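PDB 3TZL: tryptophan--tRNA ligase from Campylobacter jejuni subsp. jejuni, which probably catalyses the ATP-dependent attachment of tryptophan to tRNA(Trp), the charging step that supplies tryptophan for protein synthesis. Local coordinates for residues Gln11-Gly23 with Met193-Ser205. Sequence-based numbering, arbitrary orientation.
Sequences QPSGDLHIGNYFG and MSKSYQNTIDIFS. With NA (sodium ion), chain L; ADP (adenosine-5'-diphosphate), chain I; PO4 (phosphate ion), chain K.
His17 and Lys195 meet at the β-phosphate of ADP, where the HIGH region packs against the KMSKS loop, the paired signatures of class I synthetases. His17 NE2 donates to ADP O1B at 3.1 Å, nearly straight at 165°; the backbone N of Lys195 grips the same oxygen. Lysine is long enough to run past the imidazole edge, CG beside His17 CD2, then bend twice and bring NZ to ADP O2B at 2.9 Å and to a water.

The His17 ring is sandwiched: Met193 CG lies over one face, 4.2 Å from the centroid, and Asn20 OD1 over the other. Imidazole suits the place because its second nitrogen, ND1, accepts weakly from Gly19 N, while His17 N donates to Asn20 OD1 at 3.0 Å, a capping box opening helix 18-30. Met193, here a selenomethionine, crosses Ile18 at about a right angle, SE 3.6 Å from Ile18 CG1.

At the backbone, Ile18 N donates to Ile201 O (2.9 Å) and Ile203 N to Leu16 O, a single bridge between His17 and Asp202. Two N-H groups probably stabilise O1B by hydrogen bonding while the lysine ammonium offsets charge at O2B, consistent with holding ATP phosphates during tryptophan activation.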
# COMPACT_ATOMS: atom_id res chain seq x y z
N GLN B 11 16.52 -8.67 -4.79
CA GLN B 11 16.69 -8.08 -3.47
C GLN B 11 17.99 -8.55 -2.85
O GLN B 11 17.99 -9.35 -1.92
CB GLN B 11 15.52 -8.48 -2.57
CG GLN B 11 15.04 -7.37 -1.65
CD GLN B 11 13.91 -7.84 -0.76
OE1 GLN B 11 12.93 -8.43 -1.23
NE2 GLN B 11 14.06 -7.62 0.54
N PRO B 12 19.11 -8.06 -3.38
CA PRO B 12 20.42 -8.53 -2.90
C PRO B 12 20.67 -8.04 -1.47
O PRO B 12 20.07 -7.05 -1.06
CB PRO B 12 21.41 -7.86 -3.86
CG PRO B 12 20.59 -7.29 -4.98
CD PRO B 12 19.24 -7.01 -4.40
N SER B 13 21.53 -8.74 -0.74
CA SER B 13 21.99 -8.28 0.56
C SER B 13 23.49 -8.49 0.69
O SER B 13 24.04 -9.45 0.14
CB SER B 13 21.25 -8.97 1.71
OG SER B 13 21.47 -10.37 1.69
N GLY B 14 24.16 -7.58 1.40
CA GLY B 14 25.60 -7.63 1.55
C GLY B 14 26.33 -7.54 0.22
O GLY B 14 25.84 -6.94 -0.74
N ASP B 15 27.51 -8.13 0.16
CA ASP B 15 28.30 -8.10 -1.06
C ASP B 15 28.01 -9.31 -1.94
O ASP B 15 27.86 -10.42 -1.44
CB ASP B 15 29.78 -8.03 -0.71
CG ASP B 15 30.10 -6.86 0.18
OD1 ASP B 15 29.60 -5.75 -0.12
OD2 ASP B 15 30.82 -7.04 1.19
N LEU B 16 27.89 -9.07 -3.24
CA LEU B 16 27.73 -10.16 -4.21
C LEU B 16 29.02 -10.99 -4.35
O LEU B 16 30.10 -10.44 -4.50
CB LEU B 16 27.35 -9.60 -5.56
CG LEU B 16 25.92 -9.08 -5.70
CD1 LEU B 16 25.77 -8.44 -7.05
CD2 LEU B 16 24.92 -10.22 -5.51
N HIS B 17 28.88 -12.32 -4.29
CA HIS B 17 30.04 -13.20 -4.42
C HIS B 17 29.93 -14.12 -5.64
O HIS B 17 28.88 -14.20 -6.27
CB HIS B 17 30.29 -13.99 -3.13
CG HIS B 17 29.11 -14.76 -2.63
ND1 HIS B 17 28.66 -15.91 -3.24
CD2 HIS B 17 28.30 -14.55 -1.57
CE1 HIS B 17 27.61 -16.38 -2.58
NE2 HIS B 17 27.37 -15.57 -1.56
N ILE B 18 31.01 -14.81 -5.98
CA ILE B 18 31.00 -15.63 -7.20
C ILE B 18 29.98 -16.77 -7.15
O ILE B 18 29.67 -17.37 -8.17
CB ILE B 18 32.39 -16.14 -7.57
CG1 ILE B 18 32.96 -17.01 -6.45
CG2 ILE B 18 33.33 -14.96 -7.87
CD1 ILE B 18 34.27 -17.75 -6.87
N GLY B 19 29.45 -17.05 -5.96
CA GLY B 19 28.39 -18.03 -5.80
C GLY B 19 27.06 -17.50 -6.33
O GLY B 19 26.32 -18.21 -6.99
N ASN B 20 26.75 -16.24 -6.01
CA ASN B 20 25.59 -15.58 -6.59
C ASN B 20 25.71 -15.54 -8.10
O ASN B 20 24.74 -15.73 -8.82
CB ASN B 20 25.44 -14.16 -6.05
CG ASN B 20 25.31 -14.13 -4.55
OD1 ASN B 20 26.15 -13.55 -3.86
ND2 ASN B 20 24.25 -14.75 -4.02
N TYR B 21 26.93 -15.29 -8.58
CA TYR B 21 27.15 -15.15 -10.01
C TYR B 21 26.95 -16.46 -10.76
O TYR B 21 26.11 -16.55 -11.65
CB TYR B 21 28.53 -14.59 -10.33
CG TYR B 21 28.72 -14.44 -11.81
CD1 TYR B 21 27.96 -13.53 -12.53
CD2 TYR B 21 29.62 -15.22 -12.50
CE1 TYR B 21 28.09 -13.39 -13.88
CE2 TYR B 21 29.77 -15.08 -13.87
CZ TYR B 21 28.99 -14.16 -14.55
OH TYR B 21 29.12 -14.00 -15.91
N PHE B 22 27.75 -17.46 -10.41
CA PHE B 22 27.72 -18.71 -11.15
C PHE B 22 26.52 -19.56 -10.77
O PHE B 22 26.14 -20.48 -11.50
CB PHE B 22 29.03 -19.50 -10.96
CG PHE B 22 30.22 -18.86 -11.61
CD1 PHE B 22 30.38 -18.90 -12.99
CD2 PHE B 22 31.19 -18.21 -10.85
CE1 PHE B 22 31.47 -18.30 -13.60
CE2 PHE B 22 32.28 -17.61 -11.45
CZ PHE B 22 32.43 -17.65 -12.83
N GLY B 23 25.91 -19.24 -9.63
CA GLY B 23 24.75 -19.96 -9.15
C GLY B 23 23.40 -19.44 -9.65
O GLY B 23 22.45 -20.20 -9.76
N MSE B 193 29.68 -21.96 -0.51
CA MSE B 193 29.94 -20.53 -0.34
C MSE B 193 28.66 -19.82 0.05
O MSE B 193 27.63 -19.97 -0.60
CB MSE B 193 30.50 -19.92 -1.62
CG MSE B 193 30.93 -18.47 -1.47
SE MSE B 193 31.73 -17.69 -3.10
CE MSE B 193 33.34 -18.80 -3.22
N SER B 194 28.73 -19.05 1.13
CA SER B 194 27.61 -18.21 1.56
C SER B 194 28.10 -17.13 2.51
O SER B 194 29.15 -17.28 3.15
CB SER B 194 26.52 -19.04 2.24
OG SER B 194 26.82 -19.23 3.61
N LYS B 195 27.34 -16.04 2.60
CA LYS B 195 27.72 -14.91 3.46
C LYS B 195 27.71 -15.29 4.93
O LYS B 195 28.55 -14.82 5.71
CB LYS B 195 26.79 -13.71 3.21
CG LYS B 195 26.84 -13.15 1.80
CD LYS B 195 26.16 -11.81 1.70
CE LYS B 195 24.65 -11.94 1.86
NZ LYS B 195 24.07 -12.61 0.67
N SER B 196 26.76 -16.15 5.31
CA SER B 196 26.61 -16.58 6.70
C SER B 196 27.89 -17.24 7.21
O SER B 196 28.26 -17.09 8.38
CB SER B 196 25.43 -17.55 6.82
OG SER B 196 24.38 -17.20 5.93
N TYR B 197 28.56 -17.94 6.31
CA TYR B 197 29.77 -18.69 6.63
C TYR B 197 31.04 -17.85 6.59
O TYR B 197 32.08 -18.27 7.10
CB TYR B 197 29.93 -19.86 5.66
CG TYR B 197 28.95 -20.99 5.87
CD1 TYR B 197 28.48 -21.31 7.14
CD2 TYR B 197 28.49 -21.74 4.79
CE1 TYR B 197 27.59 -22.35 7.33
CE2 TYR B 197 27.60 -22.78 4.98
CZ TYR B 197 27.15 -23.08 6.25
OH TYR B 197 26.26 -24.12 6.43
N GLN B 198 30.95 -16.67 5.97
CA GLN B 198 32.11 -15.81 5.75
C GLN B 198 33.20 -16.56 4.98
O GLN B 198 34.40 -16.47 5.29
CB GLN B 198 32.65 -15.26 7.07
CG GLN B 198 31.60 -14.55 7.93
CD GLN B 198 32.11 -14.24 9.33
OE1 GLN B 198 32.28 -15.14 10.15
NE2 GLN B 198 32.37 -12.97 9.59
N ASN B 199 32.78 -17.32 3.98
CA ASN B 199 33.70 -18.10 3.18
C ASN B 199 33.65 -17.67 1.72
O ASN B 199 33.91 -18.48 0.82
CB ASN B 199 33.37 -19.59 3.32
CG ASN B 199 32.01 -19.96 2.76
OD1 ASN B 199 31.24 -19.09 2.32
ND2 ASN B 199 31.70 -21.25 2.75
N THR B 200 33.31 -16.41 1.48
CA THR B 200 33.00 -15.95 0.13
C THR B 200 34.20 -15.43 -0.66
O THR B 200 35.23 -15.12 -0.10
CB THR B 200 31.88 -14.87 0.13
OG1 THR B 200 32.36 -13.66 0.73
CG2 THR B 200 30.67 -15.35 0.91
N ILE B 201 34.04 -15.37 -1.97
CA ILE B 201 34.93 -14.61 -2.83
C ILE B 201 34.07 -13.59 -3.55
O ILE B 201 33.19 -13.95 -4.34
CB ILE B 201 35.67 -15.50 -3.82
CG1 ILE B 201 36.71 -16.34 -3.08
CG2 ILE B 201 36.36 -14.66 -4.89
CD1 ILE B 201 37.32 -17.42 -3.94
N ASP B 202 34.29 -12.31 -3.24
CA ASP B 202 33.44 -11.23 -3.71
C ASP B 202 33.84 -10.73 -5.10
O ASP B 202 35.00 -10.84 -5.51
CB ASP B 202 33.42 -10.07 -2.70
CG ASP B 202 32.95 -10.51 -1.32
OD1 ASP B 202 32.13 -11.45 -1.23
OD2 ASP B 202 33.40 -9.93 -0.32
N ILE B 203 32.86 -10.19 -5.81
CA ILE B 203 33.02 -9.77 -7.20
C ILE B 203 33.51 -8.34 -7.30
O ILE B 203 34.34 -8.03 -8.14
CB ILE B 203 31.68 -9.85 -7.93
CG1 ILE B 203 31.22 -11.31 -8.01
CG2 ILE B 203 31.78 -9.24 -9.31
CD1 ILE B 203 29.86 -11.47 -8.66
N PHE B 204 32.98 -7.48 -6.44
CA PHE B 204 33.23 -6.06 -6.54
C PHE B 204 34.04 -5.53 -5.37
O PHE B 204 33.75 -4.48 -4.82
CB PHE B 204 31.90 -5.30 -6.68
CG PHE B 204 31.12 -5.68 -7.91
CD1 PHE B 204 31.58 -5.31 -9.16
CD2 PHE B 204 29.96 -6.41 -7.81
CE1 PHE B 204 30.88 -5.66 -10.30
CE2 PHE B 204 29.26 -6.78 -8.95
CZ PHE B 204 29.73 -6.39 -10.20
N SER B 205 35.08 -6.26 -5.00
CA SER B 205 35.95 -5.86 -3.91
C SER B 205 37.20 -5.23 -4.48
O SER B 205 37.40 -5.20 -5.69
CB SER B 205 36.30 -7.07 -3.06
OG SER B 205 36.82 -8.12 -3.87
NA NA L . 23.58 -17.02 3.81
PB ADP I . 24.05 -16.37 0.99
O1B ADP I . 25.51 -16.07 0.81
O2B ADP I . 23.26 -15.24 1.61
O3B ADP I . 23.72 -17.72 1.60
PA ADP I . 22.23 -15.65 -1.05
O1A ADP I . 22.69 -14.28 -1.47
O2A ADP I . 21.10 -15.78 -0.06
O3A ADP I . 23.54 -16.45 -0.53
O5' ADP I . 21.84 -16.48 -2.39
C5' ADP I . 21.12 -15.85 -3.45
C4' ADP I . 21.11 -16.77 -4.67
O4' ADP I . 22.44 -17.05 -5.12
C3' ADP I . 20.45 -18.10 -4.36
O3' ADP I . 19.17 -18.15 -5.00
C2' ADP I . 21.37 -19.17 -4.92
O2' ADP I . 20.79 -19.78 -6.07
C1' ADP I . 22.63 -18.45 -5.35
N9 ADP I . 23.80 -18.93 -4.57
C8 ADP I . 24.27 -18.40 -3.42
N7 ADP I . 25.36 -19.08 -2.97
C5 ADP I . 25.61 -20.06 -3.85
C6 ADP I . 26.61 -21.14 -3.98
N6 ADP I . 27.58 -21.29 -3.04
N1 ADP I . 26.52 -21.96 -5.05
C2 ADP I . 25.54 -21.82 -5.98
N3 ADP I . 24.60 -20.86 -5.93
C4 ADP I . 24.58 -19.97 -4.90
P PO4 K . 22.94 -4.96 3.80
O1 PO4 K . 22.52 -3.78 4.63
O2 PO4 K . 24.02 -4.50 2.84
O3 PO4 K . 23.49 -6.04 4.71
O4 PO4 K . 21.75 -5.51 3.05
O HOH W 1 25.52 -11.88 -1.72
O HOH W 2 30.97 -7.83 -4.53